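Local coordinates for galactofuranose-binding protein YtfQ (Escherichia coli, PDB 2VK2) that binds alpha- and beta-galactofuranose in the periplasm as the solute-binding component of the YtfQRT-YjfF ABC transporter, which carries this sugar, at residues V195-N199 against D200-I204; V105-N109 against I110-K114; K122-G126 against K127-V131; V86-D90 against R91-V95. One frame throughout, in Å; residues are numbered along the deposited sequence.

Contact 1. Residues V195-N199 against D200-I204; sequences VYAHN and DDMVI. With GZL (beta-D-galactofuranose), chain B.
The amide of Asn199 lies across the path of Met202, the two side chains meeting at about a right angle. Asn199 CG sits between the backbone N and the carbonyl carbon (chi1 78°), which folds OD1 back over the first turn of the helix and leaves ND2 directed at the sugar. Asn199 OD1 accepts from Met202 N at 3.0 Å, with the donor well above the carbonyl plane. On the other branch, Asn199 ND2 gives one N-H to O2 of galactofuranose at 3.0 Å in an almost straight bond (174°) and also bonds Phe170 O, so the amide is fixed against rotation by partners at both ends. Met202 adds an apolar wall: its CG is 3.2 Å from Asn199 OD1, and its bent chain curls back to bring CE 3.6 Å from His198 N.

Asn199 is thus an N-cap residue that also binds the sugar, set where strand 194-197 of a beta-alpha-beta unit gives way to helix 200-212. The short strand and helix segments run at 143° to each other, and on the side away from the sugar they meet through small apolar groups. Ala197 CB packs against Val203 CG2 at 3.6 Å, and Val203 CG2 also meets Val195 CG1 at 3.8 Å, the two valines slanting across one another. One acid of the first turn is held from outside, Asp200 OD1 bonding Ser225 and Ser244.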
loop_
_atom_site.group_PDB
_atom_site.type_symbol
_atom_site.label_atom_id
_atom_site.label_comp_id
_atom_site.label_asym_id
_atom_site.label_seq_id
_atom_site.Cartn_x
_atom_site.Cartn_y
_atom_site.Cartn_z
ATOM N N VAL A 195 -13.506 -2.227 11.668
ATOM C CA VAL A 195 -12.245 -1.516 11.496
ATOM C C VAL A 195 -11.850 -1.558 10.026
ATOM O O VAL A 195 -11.821 -2.625 9.408
ATOM C CB VAL A 195 -11.102 -2.067 12.398
ATOM C CG1 VAL A 195 -10.925 -3.578 12.232
ATOM C CG2 VAL A 195 -9.789 -1.333 12.112
ATOM N N TYR A 196 -11.590 -0.372 9.477
ATOM C CA TYR A 196 -11.093 -0.200 8.122
ATOM C C TYR A 196 -9.632 0.184 8.241
ATOM O O TYR A 196 -9.312 1.239 8.788
ATOM C CB TYR A 196 -11.869 0.906 7.394
ATOM C CG TYR A 196 -11.273 1.311 6.059
ATOM C CD1 TYR A 196 -10.905 0.353 5.117
ATOM C CD2 TYR A 196 -11.083 2.654 5.733
ATOM C CE1 TYR A 196 -10.356 0.715 3.898
ATOM C CE2 TYR A 196 -10.537 3.025 4.510
ATOM C CZ TYR A 196 -10.181 2.050 3.596
ATOM O OH TYR A 196 -9.640 2.385 2.375
ATOM N N ALA A 197 -8.743 -0.671 7.748
ATOM C CA ALA A 197 -7.316 -0.384 7.797
ATOM C C ALA A 197 -6.787 -0.219 6.384
ATOM O O ALA A 197 -7.094 -1.014 5.496
ATOM C CB ALA A 197 -6.575 -1.488 8.520
ATOM N N HIS A 198 -5.974 0.812 6.176
ATOM C CA HIS A 198 -5.421 1.085 4.850
ATOM C C HIS A 198 -4.451 0.011 4.368
ATOM O O HIS A 198 -4.181 -0.069 3.178
ATOM C CB HIS A 198 -4.751 2.454 4.818
ATOM C CG HIS A 198 -5.710 3.590 4.941
ATOM N ND1 HIS A 198 -5.317 4.901 4.800
ATOM C CD2 HIS A 198 -7.045 3.616 5.173
ATOM C CE1 HIS A 198 -6.364 5.688 4.962
ATOM N NE2 HIS A 198 -7.427 4.936 5.182
ATOM N N ASN A 199 -3.934 -0.813 5.278
ATOM C CA ASN A 199 -3.297 -2.060 4.870
ATOM C C ASN A 199 -3.653 -3.221 5.788
ATOM O O ASN A 199 -4.112 -3.021 6.913
ATOM C CB ASN A 199 -1.771 -1.914 4.660
ATOM C CG ASN A 199 -0.960 -1.892 5.953
ATOM O OD1 ASN A 199 -1.482 -1.716 7.046
ATOM N ND2 ASN A 199 0.354 -2.036 5.811
ATOM N N ASP A 200 -3.462 -4.433 5.273
ATOM C CA ASP A 200 -3.727 -5.655 6.032
ATOM C C ASP A 200 -2.947 -5.709 7.339
ATOM O O ASP A 200 -3.489 -6.105 8.364
ATOM C CB ASP A 200 -3.345 -6.906 5.231
ATOM C CG ASP A 200 -4.250 -7.171 4.039
ATOM O OD1 ASP A 200 -5.422 -6.730 3.997
ATOM O OD2 ASP A 200 -3.767 -7.867 3.133
ATOM N N ASP A 201 -1.669 -5.334 7.298
ATOM C CA ASP A 201 -0.811 -5.446 8.482
ATOM C C ASP A 201 -1.384 -4.695 9.680
ATOM O O ASP A 201 -1.429 -5.237 10.782
ATOM C CB ASP A 201 0.618 -4.969 8.187
ATOM C CG ASP A 201 1.459 -6.027 7.490
ATOM O OD1 ASP A 201 0.911 -6.804 6.682
ATOM O OD2 ASP A 201 2.679 -6.077 7.749
ATOM N N MET A 202 -1.837 -3.463 9.466
ATOM C CA MET A 202 -2.465 -2.697 10.545
ATOM C C MET A 202 -3.701 -3.409 11.092
ATOM O O MET A 202 -3.916 -3.425 12.302
ATOM C CB MET A 202 -2.834 -1.286 10.086
ATOM C CG MET A 202 -1.641 -0.354 9.984
ATOM S SD MET A 202 -2.088 1.348 9.602
ATOM C CE MET A 202 -2.976 1.137 8.059
ATOM N N VAL A 203 -4.495 -4.005 10.204
ATOM C CA VAL A 203 -5.705 -4.713 10.630
ATOM C C VAL A 203 -5.372 -6.026 11.352
ATOM O O VAL A 203 -6.128 -6.463 12.218
ATOM C CB VAL A 203 -6.687 -4.960 9.448
ATOM C CG1 VAL A 203 -6.729 -6.432 9.049
ATOM C CG2 VAL A 203 -8.082 -4.479 9.815
ATOM N N ILE A 204 -4.246 -6.645 11.010
ATOM C CA ILE A 204 -3.799 -7.855 11.703
ATOM C C ILE A 204 -3.402 -7.511 13.144
ATOM O O ILE A 204 -3.701 -8.267 14.071
ATOM C CB ILE A 204 -2.653 -8.551 10.937
ATOM C CG1 ILE A 204 -3.195 -9.146 9.633
ATOM C CG2 ILE A 204 -2.031 -9.653 11.780
ATOM C CD1 ILE A 204 -2.139 -9.493 8.618
HETATM C C6 GZL B . 0.877 0.376 -1.551
HETATM C C5 GZL B . 1.574 0.997 -0.579
HETATM C C4 GZL B . 1.473 0.643 0.893
HETATM C C3 GZL B . 0.851 -0.649 1.348
HETATM C C2 GZL B . 1.613 -1.222 2.270
HETATM O O6 GZL B . 0.988 0.742 -2.832
HETATM O O5 GZL B . 2.337 2.049 -0.895
HETATM O O4 GZL B . 2.780 0.598 1.481
HETATM O O3 GZL B . -0.337 -1.069 0.927
HETATM C C1 GZL B . 2.877 -0.460 2.441
HETATM O O2 GZL B . 1.379 -2.335 2.968
HETATM O O1 GZL B . 2.997 0.080 3.753
#

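Contact 2. Residues V105-N109 against I110-K114; sequences VTADN and ILEGK
Asp108 OD1 takes the backbone N-H of Leu111 at 3.0 Å, the donor standing above the carboxylate plane and the bond nearly straight at 170°. This is the N-cap of helix 109-124, reached from strand 103-106 through a short loop. With CG opposite the backbone N (chi1 178°), the aspartate carboxylate reaches forward to the first turn, and Asp108 CG rests 3.4 Å from Leu111 CB, the two side chains set crosswise. Behind the cap the regular helical bonds begin: Glu112 N donates to Asp108 O at 3.1 Å and Gly113 N to Asn109 O at 3.3 Å. Replacing Asp108 with an alanine would probably leave Leu111 N without its side-chain capping acceptor and loosen the start of the helix, besides removing a negative charge placed favourably at its N-terminus.

On another side of the turn, Glu112 runs back alongside Asn109. Glu112 OE1 forms a salt bridge with Arg146, a residue that binds the sugar, so the glutamate acts as a second-shell partner of the site. Its other oxygen, Glu112 OE2, lies 3.4 Å from the methyl CB of Ala107.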
loop_
_atom_site.group_PDB
_atom_site.type_symbol
_atom_site.label_atom_id
_atom_site.label_comp_id
_atom_site.label_asym_id
_atom_site.label_seq_id
_atom_site.Cartn_x
_atom_site.Cartn_y
_atom_site.Cartn_z
ATOM N N VAL A 105 3.906 3.357 -11.474
ATOM C CA VAL A 105 3.297 2.031 -11.453
ATOM C C VAL A 105 2.586 1.883 -10.120
ATOM O O VAL A 105 3.212 1.978 -9.067
ATOM C CB VAL A 105 4.343 0.915 -11.602
ATOM C CG1 VAL A 105 3.654 -0.449 -11.658
ATOM C CG2 VAL A 105 5.192 1.141 -12.845
ATOM N N THR A 106 1.276 1.673 -10.154
ATOM C CA THR A 106 0.485 1.738 -8.937
ATOM C C THR A 106 -0.895 1.150 -9.164
ATOM O O THR A 106 -1.357 1.058 -10.295
ATOM C CB THR A 106 0.352 3.215 -8.464
ATOM O OG1 THR A 106 -0.397 3.284 -7.244
ATOM C CG2 THR A 106 -0.331 4.069 -9.530
ATOM N N ALA A 107 -1.542 0.735 -8.082
ATOM C CA ALA A 107 -2.967 0.458 -8.127
ATOM C C ALA A 107 -3.736 1.777 -8.172
ATOM O O ALA A 107 -3.179 2.852 -7.916
ATOM C CB ALA A 107 -3.390 -0.353 -6.917
ATOM N N ASP A 108 -5.011 1.683 -8.526
ATOM C CA ASP A 108 -5.955 2.769 -8.314
ATOM C C ASP A 108 -6.356 2.663 -6.846
ATOM O O ASP A 108 -7.173 1.824 -6.473
ATOM C CB ASP A 108 -7.155 2.611 -9.248
ATOM C CG ASP A 108 -8.214 3.682 -9.053
ATOM O OD1 ASP A 108 -8.187 4.400 -8.029
ATOM O OD2 ASP A 108 -9.091 3.791 -9.936
ATOM N N ASN A 109 -5.751 3.499 -6.011
ATOM C CA ASN A 109 -5.903 3.372 -4.565
ATOM C C ASN A 109 -7.233 3.928 -4.071
ATOM O O ASN A 109 -7.727 3.519 -3.019
ATOM C CB ASN A 109 -4.720 4.029 -3.856
ATOM C CG ASN A 109 -3.391 3.488 -4.340
ATOM O OD1 ASN A 109 -3.089 2.304 -4.177
ATOM N ND2 ASN A 109 -2.596 4.348 -4.951
ATOM N N ILE A 110 -7.822 4.843 -4.838
ATOM C CA ILE A 110 -9.183 5.287 -4.573
ATOM C C ILE A 110 -10.127 4.100 -4.761
ATOM O O ILE A 110 -10.981 3.834 -3.911
ATOM C CB ILE A 110 -9.600 6.466 -5.485
ATOM C CG1 ILE A 110 -8.677 7.673 -5.260
ATOM C CG2 ILE A 110 -11.047 6.848 -5.214
ATOM C CD1 ILE A 110 -9.005 8.881 -6.105
ATOM N N LEU A 111 -9.953 3.375 -5.863
ATOM C CA LEU A 111 -10.734 2.163 -6.120
ATOM C C LEU A 111 -10.596 1.132 -5.002
ATOM O O LEU A 111 -11.582 0.527 -4.599
ATOM C CB LEU A 111 -10.336 1.525 -7.456
ATOM C CG LEU A 111 -10.974 0.167 -7.774
ATOM C CD1 LEU A 111 -12.487 0.295 -7.914
ATOM C CD2 LEU A 111 -10.353 -0.414 -9.034
ATOM N N GLU A 112 -9.383 0.921 -4.505
ATOM C CA GLU A 112 -9.171 -0.032 -3.413
ATOM C C GLU A 112 -10.054 0.312 -2.216
ATOM O O GLU A 112 -10.703 -0.566 -1.645
ATOM C CB GLU A 112 -7.709 -0.045 -2.982
ATOM C CG GLU A 112 -6.749 -0.652 -3.993
ATOM C CD GLU A 112 -5.308 -0.487 -3.575
ATOM O OE1 GLU A 112 -4.996 0.548 -2.954
ATOM O OE2 GLU A 112 -4.487 -1.385 -3.854
ATOM N N GLY A 113 -10.077 1.587 -1.835
ATOM C CA GLY A 113 -10.925 2.043 -0.735
ATOM C C GLY A 113 -12.403 1.881 -1.034
ATOM O O GLY A 113 -13.184 1.486 -0.167
ATOM N N LYS A 114 -12.783 2.176 -2.273
ATOM C CA LYS A 114 -14.160 2.016 -2.730
ATOM C C LYS A 114 -14.624 0.564 -2.666
ATOM O O LYS A 114 -15.760 0.292 -2.292
ATOM C CB LYS A 114 -14.291 2.530 -4.163
ATOM C CG LYS A 114 -15.679 2.447 -4.757
ATOM C CD LYS A 114 -15.668 2.960 -6.183
ATOM C CE LYS A 114 -17.057 3.014 -6.779
ATOM N NZ LYS A 114 -17.677 1.668 -6.868
#

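Contact 3. Residues K122-G126 against K127-V131; sequences KEVNG and KPCNV
Val124 and Cys129 meet on the buried side of the turn that ends helix 109-124. Val124 CG1 touches the sulfur, Cys129 SG, at 3.9 Å and Cys129 CB at 4.0 Å. The sulfur is placed there because it lies anti to its own backbone N (chi1 -177°), which swings it back across the turn to the valine. The second methyl, Val124 CG2, comes to 3.9 Å from Lys127 O. Ile160 and the loop residues Asn159 and Cys193 also touch Val124, so this branch of the contact is closely packed.

The outer side is exposed, yet Lys127 lies close over the last carbonyl of the helix, folding its aliphatic chain round it: Val124 O accepts from Lys127 N at 3.0 Å, from above the carbonyl plane, while Lys127 CB is 3.3 Å from the same oxygen. A bend at chi3 (-74°) then returns Lys127 CE to 3.2 Å from Val124 O, so that methylenes lie round an acceptor already used by the backbone. The looser part is at Asn125 and Gly126, both exposed, which carry the chain round with positive phi. Gly126 sits at backbone angles where a CB would collide with the oxygen of the residue before, so glycine suits the position.

Val124 to Lys127 thus form a type I' beta turn that stops the helix and delivers the chain into strand 129-135, a helix-to-strand connection of the alpha/beta fold, with Cys129 joined by a disulfide to Cys193, just ahead of the neighbouring strand 194-197.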
loop_
_atom_site.group_PDB
_atom_site.type_symbol
_atom_site.label_atom_id
_atom_site.label_comp_id
_atom_site.label_asym_id
_atom_site.label_seq_id
_atom_site.Cartn_x
_atom_site.Cartn_y
_atom_site.Cartn_z
ATOM N N LYS A 122 -23.000 -3.212 1.607
ATOM C CA LYS A 122 -23.792 -4.420 1.373
ATOM C C LYS A 122 -23.839 -5.321 2.609
ATOM O O LYS A 122 -24.894 -5.868 2.944
ATOM C CB LYS A 122 -23.232 -5.205 0.184
ATOM C CG LYS A 122 -23.480 -4.554 -1.161
ATOM C CD LYS A 122 -22.745 -5.280 -2.271
ATOM N N GLU A 123 -22.702 -5.470 3.282
ATOM C CA GLU A 123 -22.586 -6.353 4.446
ATOM C C GLU A 123 -23.515 -5.937 5.589
ATOM O O GLU A 123 -24.225 -6.774 6.148
ATOM C CB GLU A 123 -21.132 -6.391 4.931
ATOM C CG GLU A 123 -20.866 -7.294 6.138
ATOM C CD GLU A 123 -21.017 -8.776 5.836
ATOM O OE1 GLU A 123 -20.898 -9.173 4.656
ATOM O OE2 GLU A 123 -21.244 -9.545 6.792
ATOM N N VAL A 124 -23.513 -4.656 5.942
ATOM C CA VAL A 124 -24.329 -4.197 7.073
ATOM C C VAL A 124 -25.788 -3.922 6.685
ATOM O O VAL A 124 -26.655 -3.869 7.557
ATOM C CB VAL A 124 -23.704 -2.984 7.798
ATOM C CG1 VAL A 124 -22.288 -3.320 8.244
ATOM C CG2 VAL A 124 -23.729 -1.736 6.927
ATOM N N ASN A 125 -26.053 -3.755 5.390
ATOM C CA ASN A 125 -27.415 -3.745 4.846
ATOM C C ASN A 125 -28.375 -2.785 5.562
ATOM O O ASN A 125 -29.501 -3.145 5.916
ATOM C CB ASN A 125 -27.977 -5.173 4.856
ATOM C CG ASN A 125 -29.184 -5.342 3.945
ATOM O OD1 ASN A 125 -29.288 -4.697 2.901
ATOM N ND2 ASN A 125 -30.095 -6.224 4.335
ATOM N N GLY A 126 -27.910 -1.560 5.780
ATOM C CA GLY A 126 -28.735 -0.510 6.367
ATOM C C GLY A 126 -28.638 -0.380 7.875
ATOM O O GLY A 126 -29.119 0.598 8.442
ATOM N N LYS A 127 -28.021 -1.358 8.536
ATOM C CA LYS A 127 -27.933 -1.364 9.994
ATOM C C LYS A 127 -26.853 -0.408 10.498
ATOM O O LYS A 127 -25.891 -0.127 9.777
ATOM C CB LYS A 127 -27.659 -2.780 10.503
ATOM C CG LYS A 127 -28.784 -3.757 10.172
ATOM C CD LYS A 127 -28.541 -5.145 10.743
ATOM C CE LYS A 127 -27.472 -5.889 9.960
ATOM N NZ LYS A 127 -27.262 -7.269 10.467
ATOM N N PRO A 128 -26.996 0.091 11.742
ATOM C CA PRO A 128 -25.989 1.013 12.264
ATOM C C PRO A 128 -24.613 0.366 12.320
ATOM O O PRO A 128 -24.492 -0.796 12.716
ATOM C CB PRO A 128 -26.490 1.332 13.679
ATOM C CG PRO A 128 -27.922 0.960 13.685
ATOM C CD PRO A 128 -28.062 -0.171 12.726
ATOM N N CYS A 129 -23.586 1.136 11.923
ATOM C CA CYS A 129 -22.222 0.619 11.902
ATOM C C CYS A 129 -21.229 1.724 12.117
ATOM O O CYS A 129 -20.999 2.508 11.247
ATOM C CB CYS A 129 -21.951 -0.079 10.581
ATOM S SG CYS A 129 -20.294 -0.832 10.482
ATOM N N ASN A 130 -20.682 1.744 13.274
ATOM C CA ASN A 130 -19.568 2.634 13.586
ATOM C C ASN A 130 -18.254 2.040 13.135
ATOM O O ASN A 130 -17.887 0.947 13.538
ATOM C CB ASN A 130 -19.488 2.889 15.084
ATOM C CG ASN A 130 -20.642 3.785 15.589
ATOM O OD1 ASN A 130 -21.253 4.480 14.878
ATOM N ND2 ASN A 130 -20.871 3.708 16.849
ATOM N N VAL A 131 -17.563 2.818 12.303
ATOM C CA VAL A 131 -16.282 2.425 11.741
ATOM C C VAL A 131 -15.147 3.146 12.456
ATOM O O VAL A 131 -15.246 4.337 12.752
ATOM C CB VAL A 131 -16.224 2.758 10.234
ATOM C CG1 VAL A 131 -14.837 2.475 9.663
ATOM C CG2 VAL A 131 -17.284 1.972 9.480
#

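Contact 4. Residues V86-D90 against R91-V95; sequences VFLLD and RSIDV. With GZL (beta-D-galactofuranose), chain B.
The galactofuranose pocket is lined here by two consecutive residues, Asp90 and Arg91, where strand 86-89 runs out into a loop. Their side chains converge on one sugar hydroxyl: O5 donates to Asp90 OD1 at 2.7 Å and accepts from Arg91 NE at 2.9 Å. A second hydroxyl, O6, donates to the backbone carbonyl Asp90 O at 2.8 Å. Arg91 stays extended from CG to NE and so presents the edge of its guanidinium, with O5 near the plane; Arg91 NH2 donates to O4 at 3.0 Å in a nearly straight bond (169°).

The two charged groups do not pair with each other. Asp90 OD1 lies well out of the guanidinium plane, 4.1 Å from Arg91 NE, so the attraction is of charge alone, while Asp90 OD2 has a salt bridge to Arg17 and Arg91 NH1 bonds Val67 O. Farther from the sugar, Leu88 CD1 meets Ile93 CG1 at 3.7 Å, the side chains nearly perpendicular.

A leucine at Arg91 would probably leave O4 and O5 of the sugar without these two N-H donors.

With O5 both giving to a carboxylate and taking from a guanidinium, its hydroxyl is probably held in one orientation, consistent with selection for a sugar carrying a hydroxyl at this place.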
loop_
_atom_site.group_PDB
_atom_site.type_symbol
_atom_site.label_atom_id
_atom_site.label_comp_id
_atom_site.label_asym_id
_atom_site.label_seq_id
_atom_site.Cartn_x
_atom_site.Cartn_y
_atom_site.Cartn_z
ATOM N N VAL A 86 13.420 8.460 -14.173
ATOM C CA VAL A 86 12.881 8.115 -12.862
ATOM C C VAL A 86 11.526 7.440 -13.020
ATOM O O VAL A 86 10.675 7.898 -13.784
ATOM C CB VAL A 86 12.742 9.365 -11.968
ATOM C CG1 VAL A 86 11.996 9.035 -10.675
ATOM C CG2 VAL A 86 14.115 9.940 -11.662
ATOM N N PHE A 87 11.344 6.337 -12.295
ATOM C CA PHE A 87 10.097 5.584 -12.296
ATOM C C PHE A 87 9.580 5.520 -10.868
ATOM O O PHE A 87 10.324 5.190 -9.952
ATOM C CB PHE A 87 10.334 4.169 -12.835
ATOM C CG PHE A 87 10.902 4.141 -14.228
ATOM C CD1 PHE A 87 10.092 3.852 -15.317
ATOM C CD2 PHE A 87 12.245 4.416 -14.450
ATOM C CE1 PHE A 87 10.612 3.837 -16.605
ATOM C CE2 PHE A 87 12.767 4.402 -15.733
ATOM C CZ PHE A 87 11.951 4.114 -16.810
ATOM N N LEU A 88 8.310 5.865 -10.683
ATOM C CA LEU A 88 7.701 5.843 -9.360
ATOM C C LEU A 88 6.949 4.531 -9.174
ATOM O O LEU A 88 6.236 4.092 -10.070
ATOM C CB LEU A 88 6.759 7.035 -9.178
ATOM C CG LEU A 88 7.401 8.409 -9.394
ATOM C CD1 LEU A 88 6.359 9.501 -9.222
ATOM C CD2 LEU A 88 8.580 8.630 -8.457
ATOM N N LEU A 89 7.149 3.910 -8.008
ATOM C CA LEU A 89 6.487 2.612 -7.670
ATOM C C LEU A 89 5.621 2.775 -6.449
ATOM O O LEU A 89 6.037 3.268 -5.448
ATOM C CB LEU A 89 7.568 1.544 -7.396
ATOM C CG LEU A 89 8.318 0.912 -8.591
ATOM C CD1 LEU A 89 9.053 1.899 -9.525
ATOM C CD2 LEU A 89 9.277 -0.137 -8.017
ATOM N N ASP A 90 4.386 2.307 -6.651
ATOM C CA ASP A 90 3.410 1.994 -5.573
ATOM C C ASP A 90 2.833 3.164 -4.762
ATOM O O ASP A 90 1.783 3.036 -4.214
ATOM C CB ASP A 90 3.923 0.822 -4.685
ATOM C CG ASP A 90 4.828 1.245 -3.550
ATOM O OD1 ASP A 90 4.419 1.962 -2.676
ATOM O OD2 ASP A 90 5.960 0.767 -3.500
ATOM N N ARG A 91 3.520 4.292 -4.766
ATOM C CA ARG A 91 2.934 5.606 -4.315
ATOM C C ARG A 91 3.220 6.672 -5.369
ATOM O O ARG A 91 4.098 6.528 -6.141
ATOM C CB ARG A 91 3.510 6.030 -2.969
ATOM C CG ARG A 91 3.278 4.948 -1.851
ATOM C CD ARG A 91 3.642 5.470 -0.495
ATOM N NE ARG A 91 3.461 4.340 0.497
ATOM C CZ ARG A 91 3.947 4.328 1.716
ATOM N NH1 ARG A 91 4.541 5.360 2.260
ATOM N NH2 ARG A 91 3.839 3.244 2.455
ATOM N N SER A 92 2.409 7.712 -5.274
ATOM C CA SER A 92 2.453 8.796 -6.245
ATOM C C SER A 92 2.960 10.085 -5.612
ATOM O O SER A 92 3.023 10.217 -4.390
ATOM C CB SER A 92 1.059 9.025 -6.827
ATOM O OG SER A 92 0.611 7.898 -7.563
ATOM N N ILE A 93 3.323 11.040 -6.463
ATOM C CA ILE A 93 3.743 12.357 -6.001
ATOM C C ILE A 93 2.822 13.425 -6.567
ATOM O O ILE A 93 2.137 13.212 -7.571
ATOM C CB ILE A 93 5.224 12.658 -6.353
ATOM C CG1 ILE A 93 5.428 12.789 -7.866
ATOM C CG2 ILE A 93 6.131 11.572 -5.775
ATOM C CD1 ILE A 93 6.857 13.135 -8.251
ATOM N N ASP A 94 2.812 14.564 -5.885
ATOM C CA ASP A 94 2.032 15.717 -6.305
ATOM C C ASP A 94 2.996 16.792 -6.798
ATOM O O ASP A 94 3.567 17.535 -6.004
ATOM C CB ASP A 94 1.179 16.230 -5.140
ATOM C CG ASP A 94 0.194 17.312 -5.554
ATOM O OD1 ASP A 94 -0.157 17.397 -6.751
ATOM O OD2 ASP A 94 -0.239 18.078 -4.669
ATOM N N VAL A 95 3.194 16.835 -8.112
ATOM C CA VAL A 95 4.037 17.852 -8.740
ATOM C C VAL A 95 3.297 18.440 -9.931
ATOM O O VAL A 95 2.507 17.754 -10.583
ATOM C CB VAL A 95 5.395 17.284 -9.218
ATOM C CG1 VAL A 95 6.205 16.766 -8.041
ATOM C CG2 VAL A 95 5.196 16.194 -10.268
HETATM C C6 GZL B . 0.877 0.376 -1.551
HETATM C C5 GZL B . 1.574 0.997 -0.579
HETATM C C4 GZL B . 1.473 0.643 0.893
HETATM C C3 GZL B . 0.851 -0.649 1.348
HETATM C C2 GZL B . 1.613 -1.222 2.270
HETATM O O6 GZL B . 0.988 0.742 -2.832
HETATM O O5 GZL B . 2.337 2.049 -0.895
HETATM O O4 GZL B . 2.780 0.598 1.481
HETATM O O3 GZL B . -0.337 -1.069 0.927
HETATM C C1 GZL B . 2.877 -0.460 2.441
HETATM O O2 GZL B . 1.379 -2.335 2.968
HETATM O O1 GZL B . 2.997 0.080 3.753
#

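Contacts 1 and 4 are both buried and both hold galactofuranose, yet they lie on opposite sides of the chain's centre and belong to different sheets: an N-cap amide on one side, a carboxylate and guanidinium on the other. Contact 2, partly buried, starts on the strand beside that of contact 4, with backbone atoms of Val105 and Asp90 close enough for a probable hydrogen bond, and starts helix 109-124, whose far end is contact 3. Residues 122-131 are the most exposed, away from the annotated sites, and rely on a turn and a disulfide instead of polar groups facing the sugar. Tyr196 of contact 1 packs against Gly113 of contact 2 and Val131 of contact 3.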